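Local coordinates for dopamine N-acetyltransferase-like Protein (Tribolium castaneum, PDB 6V3T), which probably catalyses transfer of acyl groups, acetyl and longer fatty chains among them, from coenzyme A thioesters to the amine of serotonin, at residues A[163-168]-A[200-205]; A[120-125]-A[153-158]; A[31-36]-A[93-98]. One frame throughout, in Å; residues are numbered along the deposited sequence.

Contact 1 of 3, residues A[163-168]-A[200-205]; sequences TSLFTQ and SPHDYY. With ACO (acetyl coenzyme *a), chain G.
The two backbones draw nearest where Thr163, just after strand 157-162, faces Tyr205 of strand 204-211, CA to CA 4.6 Å; they then diverge slightly, so that Leu165 stands 5.7 Å from His202 between CA atoms. His202, the centre of an inverse gamma turn, carries the middle of the contact. Its CG lies beside its own backbone N, opposite the carbonyl carbon (chi1 -55°), which sends the imidazole back over the start of helix 165-174. One imidazole face lies against Leu165 N and Ser164 CA, while the NE2 edge points into the face of Phe166 in a T-shaped pair, planes at 81°. On the opposite face of Phe166 lies the adenine of acetyl-CoA, with C6A 3.4 Å from Phe166 CZ. This is the coenzyme site of the acetyltransferase (GNAT) fold, and the phenyl ring is wedged between cofactor and histidine. Deeper in the site, Thr163 OG1 sits 3.0 Å from the pantetheine nitrogen N4P and is hydrogen-bonded to Glu25. Outward from His202, the side chain of Leu165 crosses that of Pro201, which follows a cis peptide bond, at about a right angle, Leu165 CD2 3.6 Å from Pro201 CB. Farther along the helix Gln168 reaches Tyr204: Gln168 NE2 gives a weak hydrogen bond to Tyr204 O (3.2 Å), and Gln168 OE1 comes obliquely to the tyrosine ring, 3.5 Å from Tyr204 CE2.

Contact 2 of 3, residues A[120-125]-A[153-158]; sequences KIFELR and HGFKLV
Within the beta-alpha-beta unit of strand 120-129, helix 138-152 and strand 157-162, Phe122 pairs with Val158 where the two parallel strands begin to run together. Phe122 N donates to Leu157 O at 3.1 Å, with 144° at the hydrogen, and Val158 CA lies 3.3 Å from Phe122 O in a CA-H...O contact. The loop leading to the second strand supplies Phe155, whose ring is gripped on both faces. Over one lies Lys120: its extended chain crosses the ring, CD 3.7 Å from Phe155 CE2, and carries NZ to 4.7 Å from the ring centroid, a cation-pi contact almost on the normal. Against the other, Phe122 turns the edge of its ring in a T-shaped pair, planes at 80°, with its CB also over that face. CG of Phe122 is placed for this by lying opposite the backbone N (chi1 -162°). Val158 lies alongside Phe122, pointing the same way, and on the reverse of the sheet Ile121 and Leu157 do likewise, Ile121 CD1 3.9 Å from Leu157 CD2. Gly154, at positive phi, is the C' residue of the Schellman motif that ends helix 138-152 and turns the chain toward Phe155. That helix packs on Phe122 and Val158 through Ala150; helix 112-115 touches Ile121 from the other side of the sheet, and strand 67-77 pairs with the far edge of strand 120-129.

Contact 3 of 3, residues A[31-36]-A[93-98]; sequences VGLCVH and NIKYQR
Val31, just before the chain leaves helix 26-31 at Gly32, faces the first turn of helix 94-108, its CA 6.0 Å from that of Lys95. Val31 CG2 lies 4.4 Å from Lys95 CB, while CG1 of the same valine rests more loosely near Arg98 CB. Next comes Gly32, whose positive phi turns the chain out of the helix. The carbonyls of Val31 and Gly32 both come close to the aliphatic end of Lys95, Gly32 O lying 3.2 Å from Lys95 CD; Lys95 NZ is farther, 3.6 Å from that oxygen, so it is mainly methylene groups that meet the two carbonyls. Leu33 follows and does the apolar packing. With CG opposite its backbone N (chi1 -163°), the side chain of Leu33 slides past that of Lys95 in the opposite direction, and Leu33 CD1 reaches 3.7 Å from Tyr96 N and 4.3 Å from Tyr96 CB. Asn93, at the N-cap position, brings its ND2 to 3.9 Å from Leu33 CD1. Leu33 CD2 comes obliquely to the Tyr96 ring. Beyond, Cys34 is tied to Cys40 by a disulfide, and both Leu33 and Cys34 touch Leu43 of helix 41-52. This is surface packing of a disulfide-closed interhelical loop against the N-terminal turn of another helix.

Along the chain contact 3 is complete by residue 98, contact 2 spans 120 to 158, and contact 1 comes last, from 163 to 205. Contacts 1 and 2 share the central mixed sheet, in which strands 157-162 and 204-211 are neighbours, and strand 157-162 leads directly into helix 165-174; even so, their centres are 22 Å apart and they do not touch. Contact 3 lies off the sheet, its centre about 18 Å from that of contact 1 and 27 Å from that of contact 2. Contacts 1 and 2 both give residues to the acetyl-CoA site: contact 1 stacks Phe166 on the adenine and lines the pantetheine arm, and Arg125 of contact 2 touches the cofactor. Contact 3 is peripheral packing, the Leu33 side chain about 7 Å from acetyl-CoA without touching.

Contact 1 of 3, residues A[163-168]-A[200-205]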
loop_
_atom_site.group_PDB
_atom_site.type_symbol
_atom_site.label_atom_id
_atom_site.label_comp_id
_atom_site.label_asym_id
_atom_site.label_seq_id
_atom_site.Cartn_x
_atom_site.Cartn_y
_atom_site.Cartn_z
ATOM N N THR A 163 6.822 1.339 -1.513
ATOM C CA THR A 163 7.542 0.576 -2.558
ATOM C C THR A 163 7.911 1.512 -3.708
ATOM O O THR A 163 8.976 1.325 -4.309
ATOM C CB THR A 163 6.661 -0.544 -3.087
ATOM O OG1 THR A 163 5.569 0.154 -3.676
ATOM C CG2 THR A 163 6.189 -1.492 -2.010
ATOM N N SER A 164 7.023 2.455 -4.014
ATOM C CA SER A 164 7.246 3.530 -5.011
ATOM C C SER A 164 8.033 4.648 -4.334
ATOM O O SER A 164 7.699 4.984 -3.198
ATOM C CB SER A 164 5.945 4.037 -5.560
ATOM O OG SER A 164 6.161 4.970 -6.605
ATOM N N LEU A 165 9.043 5.187 -4.999
ATOM C CA LEU A 165 9.857 6.299 -4.447
ATOM C C LEU A 165 9.058 7.614 -4.533
ATOM O O LEU A 165 9.284 8.518 -3.694
ATOM C CB LEU A 165 11.184 6.339 -5.205
ATOM C CG LEU A 165 11.676 7.713 -5.635
ATOM C CD1 LEU A 165 12.415 8.386 -4.498
ATOM C CD2 LEU A 165 12.578 7.592 -6.850
ATOM N N PHE A 166 8.095 7.704 -5.439
ATOM C CA PHE A 166 7.122 8.826 -5.440
ATOM C C PHE A 166 6.379 8.809 -4.113
ATOM O O PHE A 166 6.211 9.859 -3.511
ATOM C CB PHE A 166 6.145 8.717 -6.605
ATOM C CG PHE A 166 6.817 8.476 -7.930
ATOM C CD1 PHE A 166 8.146 8.812 -8.124
ATOM C CD2 PHE A 166 6.118 7.921 -8.989
ATOM C CE1 PHE A 166 8.762 8.565 -9.336
ATOM C CE2 PHE A 166 6.734 7.689 -10.207
ATOM C CZ PHE A 166 8.055 8.015 -10.377
ATOM N N THR A 167 5.983 7.620 -3.674
ATOM C CA THR A 167 5.290 7.412 -2.382
ATOM C C THR A 167 6.238 7.746 -1.237
ATOM O O THR A 167 5.745 8.159 -0.178
ATOM C CB THR A 167 4.798 5.974 -2.217
ATOM O OG1 THR A 167 3.712 5.805 -3.122
ATOM C CG2 THR A 167 4.346 5.661 -0.807
ATOM N N GLN A 168 7.529 7.495 -1.421
ATOM C CA GLN A 168 8.548 7.848 -0.409
ATOM C C GLN A 168 8.582 9.373 -0.303
ATOM O O GLN A 168 8.614 9.895 0.830
ATOM C CB GLN A 168 9.920 7.275 -0.768
ATOM C CG GLN A 168 9.989 5.759 -0.688
ATOM C CD GLN A 168 11.210 5.195 -1.378
ATOM O OE1 GLN A 168 12.334 5.662 -1.186
ATOM N NE2 GLN A 168 10.995 4.165 -2.182
ATOM N N SER A 200 14.529 1.284 -12.488
ATOM C CA SER A 200 14.820 2.582 -11.826
ATOM C C SER A 200 13.675 3.545 -12.121
ATOM O O SER A 200 13.032 3.433 -13.165
ATOM C CB SER A 200 16.158 3.145 -12.255
ATOM O OG SER A 200 17.118 3.046 -11.205
ATOM N N PRO A 201 13.381 4.526 -11.229
ATOM C CA PRO A 201 14.241 4.877 -10.094
ATOM C C PRO A 201 13.922 4.196 -8.753
ATOM O O PRO A 201 14.400 4.673 -7.736
ATOM C CB PRO A 201 13.981 6.389 -9.964
ATOM C CG PRO A 201 12.548 6.585 -10.431
ATOM C CD PRO A 201 12.197 5.389 -11.296
ATOM N N HIS A 202 13.154 3.101 -8.780
ATOM C CA HIS A 202 12.650 2.388 -7.575
ATOM C C HIS A 202 13.643 1.306 -7.152
ATOM O O HIS A 202 13.332 0.116 -7.332
ATOM C CB HIS A 202 11.261 1.845 -7.874
ATOM C CG HIS A 202 10.335 2.913 -8.339
ATOM N ND1 HIS A 202 9.146 2.649 -8.929
ATOM C CD2 HIS A 202 10.430 4.254 -8.317
ATOM C CE1 HIS A 202 8.528 3.776 -9.237
ATOM N NE2 HIS A 202 9.294 4.778 -8.882
ATOM N N ASP A 203 14.791 1.718 -6.615
ATOM C CA ASP A 203 15.951 0.829 -6.333
ATOM C C ASP A 203 15.829 0.231 -4.927
ATOM O O ASP A 203 16.684 -0.619 -4.589
ATOM C CB ASP A 203 17.290 1.570 -6.450
ATOM C CG ASP A 203 17.543 2.262 -7.781
ATOM O OD1 ASP A 203 16.964 1.815 -8.799
ATOM O OD2 ASP A 203 18.323 3.250 -7.787
ATOM N N TYR A 204 14.846 0.670 -4.124
ATOM C CA TYR A 204 14.671 0.205 -2.721
ATOM C C TYR A 204 13.267 0.503 -2.183
ATOM O O TYR A 204 12.580 1.419 -2.678
ATOM C CB TYR A 204 15.751 0.819 -1.832
ATOM C CG TYR A 204 15.910 2.309 -1.977
ATOM C CD1 TYR A 204 16.509 2.882 -3.071
ATOM C CD2 TYR A 204 15.463 3.165 -1.007
ATOM C CE1 TYR A 204 16.644 4.252 -3.208
ATOM C CE2 TYR A 204 15.612 4.538 -1.112
ATOM C CZ TYR A 204 16.200 5.092 -2.220
ATOM O OH TYR A 204 16.328 6.443 -2.323
ATOM N N TYR A 205 12.878 -0.285 -1.175
ATOM C CA TYR A 205 11.566 -0.257 -0.471
ATOM C C TYR A 205 11.810 0.234 0.957
ATOM O O TYR A 205 12.722 -0.288 1.652
ATOM C CB TYR A 205 10.913 -1.642 -0.529
ATOM C CG TYR A 205 9.984 -2.041 0.598
ATOM C CD1 TYR A 205 8.855 -1.301 0.917
ATOM C CD2 TYR A 205 10.185 -3.225 1.288
ATOM C CE1 TYR A 205 7.981 -1.701 1.923
ATOM C CE2 TYR A 205 9.324 -3.642 2.290
ATOM C CZ TYR A 205 8.217 -2.877 2.614
ATOM O OH TYR A 205 7.381 -3.298 3.611
HETATM N N1A ACO G . 8.888 11.279 -11.632
HETATM C C2A ACO G . 9.495 11.835 -10.575
HETATM N N3A ACO G . 8.833 12.217 -9.470
HETATM C C4A ACO G . 7.505 12.057 -9.372
HETATM C C5A ACO G . 6.789 11.467 -10.484
HETATM C C6A ACO G . 7.570 11.079 -11.651
HETATM N N6A ACO G . 6.961 10.531 -12.708
HETATM N N7A ACO G . 5.504 11.422 -10.143
HETATM C C8A ACO G . 5.398 11.950 -8.906
HETATM N N9A ACO G . 6.594 12.338 -8.467
HETATM C C1B ACO G . 6.827 12.916 -7.151
HETATM C C2B ACO G . 6.546 14.389 -7.073
HETATM O O2B ACO G . 7.712 15.149 -7.313
HETATM C C3B ACO G . 6.083 14.507 -5.643
HETATM O O3B ACO G . 7.206 14.547 -4.795
HETATM P P3B ACO G . 7.635 15.955 -4.181
HETATM O O7A ACO G . 9.136 15.846 -4.011
HETATM O O8A ACO G . 7.205 16.875 -5.311
HETATM O O9A ACO G . 6.828 15.953 -2.885
HETATM C C4B ACO G . 5.387 13.212 -5.336
HETATM O O4B ACO G . 5.866 12.307 -6.295
HETATM C C5B ACO G . 3.900 13.312 -5.440
HETATM O O5B ACO G . 3.458 13.219 -6.777
HETATM P P1A ACO G . 1.891 13.044 -6.954
HETATM O O1A ACO G . 1.205 13.691 -5.777
HETATM O O2A ACO G . 1.423 13.376 -8.333
HETATM O O3A ACO G . 1.811 11.448 -6.875
HETATM P P2A ACO G . 1.008 10.665 -8.021
HETATM O O4A ACO G . -0.355 11.330 -8.125
HETATM O O5A ACO G . 1.859 10.628 -9.264
HETATM O O6A ACO G . 1.080 9.159 -7.351
HETATM C CBP ACO G . 1.631 6.724 -7.780
HETATM C CCP ACO G . 0.732 7.940 -8.055
HETATM C CDP ACO G . 2.199 6.850 -6.376
HETATM C CEP ACO G . 2.716 6.766 -8.837
HETATM C CAP ACO G . 0.888 5.347 -7.937
HETATM O OAP ACO G . 0.663 5.099 -9.331
HETATM C C9P ACO G . 1.561 4.050 -7.354
HETATM O O9P ACO G . 2.240 3.313 -8.071
HETATM N N8P ACO G . 1.361 3.737 -6.034
HETATM C C7P ACO G . 1.974 2.605 -5.333
HETATM C C6P ACO G . 2.658 2.952 -3.993
HETATM C C5P ACO G . 2.346 2.009 -2.843
HETATM O O5P ACO G . 1.787 2.400 -1.843
HETATM N N4P ACO G . 2.749 0.745 -2.965
HETATM C C3P ACO G . 2.682 -0.252 -1.875
HETATM C C2P ACO G . 1.855 -1.530 -2.125
HETATM S S1P ACO G . 2.839 -2.986 -2.412
HETATM C C ACO G . 1.848 -3.984 -3.359
HETATM O O ACO G . 0.641 -4.026 -3.173
HETATM C CH3 ACO G . 2.425 -4.853 -4.438
#

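Contact 2 of 3, residues A[120-125]-A[153-158]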
loop_
_atom_site.group_PDB
_atom_site.type_symbol
_atom_site.label_atom_id
_atom_site.label_comp_id
_atom_site.label_asym_id
_atom_site.label_seq_id
_atom_site.Cartn_x
_atom_site.Cartn_y
_atom_site.Cartn_z
ATOM N N LYS A 120 -2.753 -1.129 17.881
ATOM C CA LYS A 120 -3.252 -0.940 16.491
ATOM C C LYS A 120 -2.340 0.055 15.767
ATOM O O LYS A 120 -1.768 0.927 16.446
ATOM C CB LYS A 120 -4.713 -0.469 16.491
ATOM C CG LYS A 120 -4.999 0.844 17.216
ATOM C CD LYS A 120 -6.481 1.178 17.314
ATOM C CE LYS A 120 -6.763 2.551 17.897
ATOM N NZ LYS A 120 -8.221 2.795 18.015
ATOM N N ILE A 121 -2.196 -0.094 14.445
ATOM C CA ILE A 121 -1.430 0.835 13.558
ATOM C C ILE A 121 -2.273 1.158 12.324
ATOM O O ILE A 121 -2.763 0.213 11.656
ATOM C CB ILE A 121 -0.066 0.247 13.141
ATOM C CG1 ILE A 121 0.875 0.061 14.332
ATOM C CG2 ILE A 121 0.583 1.102 12.065
ATOM C CD1 ILE A 121 2.112 -0.749 14.012
ATOM N N PHE A 122 -2.386 2.445 12.015
ATOM C CA PHE A 122 -2.991 2.960 10.766
ATOM C C PHE A 122 -2.015 2.693 9.620
ATOM O O PHE A 122 -0.849 3.141 9.673
ATOM C CB PHE A 122 -3.318 4.445 10.905
ATOM C CG PHE A 122 -4.292 4.979 9.889
ATOM C CD1 PHE A 122 -3.872 5.324 8.618
ATOM C CD2 PHE A 122 -5.624 5.163 10.215
ATOM C CE1 PHE A 122 -4.763 5.837 7.692
ATOM C CE2 PHE A 122 -6.517 5.669 9.288
ATOM C CZ PHE A 122 -6.084 6.005 8.027
ATOM N N GLU A 123 -2.483 1.971 8.612
ATOM C CA GLU A 123 -1.657 1.537 7.467
ATOM C C GLU A 123 -2.240 2.120 6.186
ATOM O O GLU A 123 -3.292 1.647 5.755
ATOM C CB GLU A 123 -1.630 0.010 7.412
ATOM C CG GLU A 123 -0.532 -0.585 8.255
ATOM C CD GLU A 123 -0.304 -2.076 8.109
ATOM O OE1 GLU A 123 -1.207 -2.785 7.620
ATOM O OE2 GLU A 123 0.780 -2.526 8.522
ATOM N N LEU A 124 -1.590 3.122 5.603
ATOM C CA LEU A 124 -1.830 3.470 4.179
ATOM C C LEU A 124 -1.255 2.320 3.367
ATOM O O LEU A 124 -0.025 2.267 3.229
ATOM C CB LEU A 124 -1.177 4.801 3.804
ATOM C CG LEU A 124 -1.933 5.610 2.749
ATOM C CD1 LEU A 124 -1.196 6.860 2.385
ATOM C CD2 LEU A 124 -2.186 4.839 1.487
ATOM N N ARG A 125 -2.117 1.408 2.924
ATOM C CA ARG A 125 -1.702 0.113 2.342
ATOM C C ARG A 125 -1.596 0.235 0.832
ATOM O O ARG A 125 -0.618 -0.303 0.270
ATOM C CB ARG A 125 -2.702 -0.981 2.699
ATOM C CG ARG A 125 -2.817 -1.205 4.193
ATOM C CD ARG A 125 -3.716 -2.371 4.521
ATOM N NE ARG A 125 -3.494 -2.802 5.886
ATOM C CZ ARG A 125 -4.344 -3.518 6.600
ATOM N NH1 ARG A 125 -5.511 -3.895 6.092
ATOM N NH2 ARG A 125 -4.016 -3.853 7.832
ATOM N N HIS A 153 -9.695 9.217 14.291
ATOM C CA HIS A 153 -10.038 7.876 14.839
ATOM C C HIS A 153 -9.065 7.493 15.959
ATOM O O HIS A 153 -9.034 6.308 16.341
ATOM C CB HIS A 153 -10.088 6.845 13.715
ATOM C CG HIS A 153 -11.265 7.025 12.828
ATOM N ND1 HIS A 153 -11.426 8.149 12.050
ATOM C CD2 HIS A 153 -12.338 6.238 12.605
ATOM C CE1 HIS A 153 -12.547 8.046 11.370
ATOM N NE2 HIS A 153 -13.125 6.878 11.693
ATOM N N GLY A 154 -8.305 8.467 16.462
ATOM C CA GLY A 154 -7.519 8.353 17.702
ATOM C C GLY A 154 -6.417 7.319 17.594
ATOM O O GLY A 154 -6.097 6.709 18.629
ATOM N N PHE A 155 -5.855 7.130 16.395
ATOM C CA PHE A 155 -4.608 6.351 16.155
ATOM C C PHE A 155 -3.402 7.178 16.617
ATOM O O PHE A 155 -3.528 8.419 16.728
ATOM C CB PHE A 155 -4.484 5.944 14.686
ATOM C CG PHE A 155 -5.405 4.824 14.275
ATOM C CD1 PHE A 155 -6.696 5.088 13.843
ATOM C CD2 PHE A 155 -4.988 3.504 14.335
ATOM C CE1 PHE A 155 -7.544 4.060 13.467
ATOM C CE2 PHE A 155 -5.838 2.479 13.959
ATOM C CZ PHE A 155 -7.113 2.760 13.522
ATOM N N LYS A 156 -2.284 6.504 16.901
ATOM C CA LYS A 156 -1.041 7.126 17.436
ATOM C C LYS A 156 0.101 7.028 16.425
ATOM O O LYS A 156 0.964 7.916 16.458
ATOM C CB LYS A 156 -0.608 6.449 18.736
ATOM C CG LYS A 156 -1.547 6.660 19.919
ATOM C CD LYS A 156 -1.217 5.784 21.107
ATOM C CE LYS A 156 -1.796 6.313 22.400
ATOM N NZ LYS A 156 -1.508 5.397 23.529
ATOM N N LEU A 157 0.117 5.984 15.582
ATOM C CA LEU A 157 1.178 5.727 14.565
ATOM C C LEU A 157 0.554 5.420 13.204
ATOM O O LEU A 157 -0.305 4.525 13.120
ATOM C CB LEU A 157 2.042 4.539 14.991
ATOM C CG LEU A 157 3.311 4.334 14.161
ATOM C CD1 LEU A 157 4.489 5.042 14.804
ATOM C CD2 LEU A 157 3.619 2.862 13.984
ATOM N N VAL A 158 1.031 6.106 12.166
ATOM C CA VAL A 158 0.682 5.824 10.745
ATOM C C VAL A 158 1.919 5.212 10.099
ATOM O O VAL A 158 3.036 5.683 10.388
ATOM C CB VAL A 158 0.209 7.090 10.004
ATOM C CG1 VAL A 158 -0.115 6.808 8.545
ATOM C CG2 VAL A 158 -0.989 7.734 10.697
#

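Contact 3 of 3, residues A[31-36]-A[93-98]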
loop_
_atom_site.group_PDB
_atom_site.type_symbol
_atom_site.label_atom_id
_atom_site.label_comp_id
_atom_site.label_asym_id
_atom_site.label_seq_id
_atom_site.Cartn_x
_atom_site.Cartn_y
_atom_site.Cartn_z
ATOM N N VAL A 31 7.951 -8.738 -10.503
ATOM C CA VAL A 31 7.562 -10.184 -10.450
ATOM C C VAL A 31 6.404 -10.444 -11.426
ATOM O O VAL A 31 6.271 -11.599 -11.863
ATOM C CB VAL A 31 7.190 -10.647 -9.024
ATOM C CG1 VAL A 31 8.180 -10.162 -7.977
ATOM C CG2 VAL A 31 5.777 -10.250 -8.629
ATOM N N GLY A 32 5.576 -9.430 -11.710
ATOM C CA GLY A 32 4.446 -9.500 -12.656
ATOM C C GLY A 32 3.364 -10.440 -12.164
ATOM O O GLY A 32 3.331 -11.580 -12.639
ATOM N N LEU A 33 2.522 -9.986 -11.231
ATOM C CA LEU A 33 1.383 -10.765 -10.670
ATOM C C LEU A 33 0.087 -10.361 -11.378
ATOM O O LEU A 33 -0.639 -11.265 -11.807
ATOM C CB LEU A 33 1.289 -10.509 -9.165
ATOM C CG LEU A 33 0.458 -11.517 -8.369
ATOM C CD1 LEU A 33 1.228 -12.804 -8.135
ATOM C CD2 LEU A 33 0.023 -10.933 -7.041
ATOM N N CYS A 34 -0.187 -9.057 -11.491
ATOM C CA CYS A 34 -1.468 -8.497 -12.013
ATOM C C CYS A 34 -1.197 -7.632 -13.247
ATOM O O CYS A 34 -0.044 -7.191 -13.411
ATOM C CB CYS A 34 -2.185 -7.678 -10.947
ATOM S SG CYS A 34 -2.096 -8.415 -9.294
ATOM N N VAL A 35 -2.228 -7.395 -14.067
ATOM C CA VAL A 35 -2.107 -6.786 -15.427
ATOM C C VAL A 35 -3.407 -6.039 -15.786
ATOM O O VAL A 35 -4.516 -6.548 -15.437
ATOM C CB VAL A 35 -1.752 -7.867 -16.468
ATOM C CG1 VAL A 35 -0.288 -8.286 -16.393
ATOM C CG2 VAL A 35 -2.656 -9.083 -16.339
ATOM N N HIS A 36 -3.267 -4.897 -16.480
ATOM C CA HIS A 36 -4.336 -3.907 -16.813
ATOM C C HIS A 36 -5.633 -4.628 -17.192
ATOM O O HIS A 36 -5.557 -5.549 -18.020
ATOM C CB HIS A 36 -3.871 -2.963 -17.946
ATOM C CG HIS A 36 -4.934 -2.068 -18.520
ATOM N ND1 HIS A 36 -5.098 -0.754 -18.113
ATOM C CD2 HIS A 36 -5.856 -2.267 -19.494
ATOM C CE1 HIS A 36 -6.083 -0.196 -18.794
ATOM N NE2 HIS A 36 -6.568 -1.103 -19.644
ATOM N N ASN A 93 1.185 -19.864 -4.831
ATOM C CA ASN A 93 1.477 -18.995 -5.996
ATOM C C ASN A 93 2.811 -18.297 -5.729
ATOM O O ASN A 93 2.870 -17.453 -4.827
ATOM C CB ASN A 93 0.329 -18.028 -6.252
ATOM C CG ASN A 93 0.616 -17.027 -7.352
ATOM O OD1 ASN A 93 1.766 -16.836 -7.751
ATOM N ND2 ASN A 93 -0.426 -16.373 -7.837
ATOM N N ILE A 94 3.833 -18.665 -6.497
ATOM C CA ILE A 94 5.263 -18.387 -6.188
ATOM C C ILE A 94 5.458 -16.866 -6.218
ATOM O O ILE A 94 6.015 -16.335 -5.255
ATOM C CB ILE A 94 6.198 -19.148 -7.157
ATOM C CG1 ILE A 94 5.808 -20.629 -7.295
ATOM C CG2 ILE A 94 7.654 -18.983 -6.729
ATOM C CD1 ILE A 94 4.925 -20.961 -8.497
ATOM N N LYS A 95 4.925 -16.200 -7.245
ATOM C CA LYS A 95 4.973 -14.721 -7.422
ATOM C C LYS A 95 4.484 -14.029 -6.151
ATOM O O LYS A 95 5.182 -13.110 -5.656
ATOM C CB LYS A 95 4.122 -14.317 -8.629
ATOM C CG LYS A 95 4.753 -14.729 -9.946
ATOM C CD LYS A 95 4.004 -14.379 -11.192
ATOM C CE LYS A 95 4.958 -14.274 -12.357
ATOM N NZ LYS A 95 4.444 -14.842 -13.615
ATOM N N TYR A 96 3.329 -14.474 -5.651
ATOM C CA TYR A 96 2.617 -13.897 -4.483
ATOM C C TYR A 96 3.519 -13.989 -3.252
ATOM O O TYR A 96 3.579 -13.020 -2.480
ATOM C CB TYR A 96 1.287 -14.617 -4.260
ATOM C CG TYR A 96 0.459 -14.032 -3.147
ATOM C CD1 TYR A 96 0.733 -14.337 -1.823
ATOM C CD2 TYR A 96 -0.593 -13.166 -3.412
ATOM C CE1 TYR A 96 -0.014 -13.802 -0.787
ATOM C CE2 TYR A 96 -1.353 -12.624 -2.387
ATOM C CZ TYR A 96 -1.058 -12.943 -1.070
ATOM O OH TYR A 96 -1.774 -12.410 -0.039
ATOM N N GLN A 97 4.191 -15.128 -3.078
ATOM C CA GLN A 97 5.115 -15.373 -1.939
ATOM C C GLN A 97 6.293 -14.402 -2.021
ATOM O O GLN A 97 6.793 -13.996 -0.967
ATOM C CB GLN A 97 5.619 -16.822 -1.900
ATOM C CG GLN A 97 4.929 -17.673 -0.842
ATOM C CD GLN A 97 3.766 -18.444 -1.411
ATOM O OE1 GLN A 97 2.624 -17.982 -1.452
ATOM N NE2 GLN A 97 4.060 -19.637 -1.887
ATOM N N ARG A 98 6.727 -14.056 -3.227
ATOM C CA ARG A 98 7.913 -13.189 -3.433
ATOM C C ARG A 98 7.526 -11.770 -3.008
ATOM O O ARG A 98 8.232 -11.192 -2.164
ATOM C CB ARG A 98 8.406 -13.359 -4.872
ATOM C CG ARG A 98 8.742 -14.810 -5.186
ATOM C CD ARG A 98 9.284 -15.035 -6.577
ATOM N NE ARG A 98 10.469 -15.883 -6.586
ATOM C CZ ARG A 98 11.222 -16.107 -7.658
ATOM N NH1 ARG A 98 12.290 -16.881 -7.566
ATOM N NH2 ARG A 98 10.908 -15.555 -8.820
#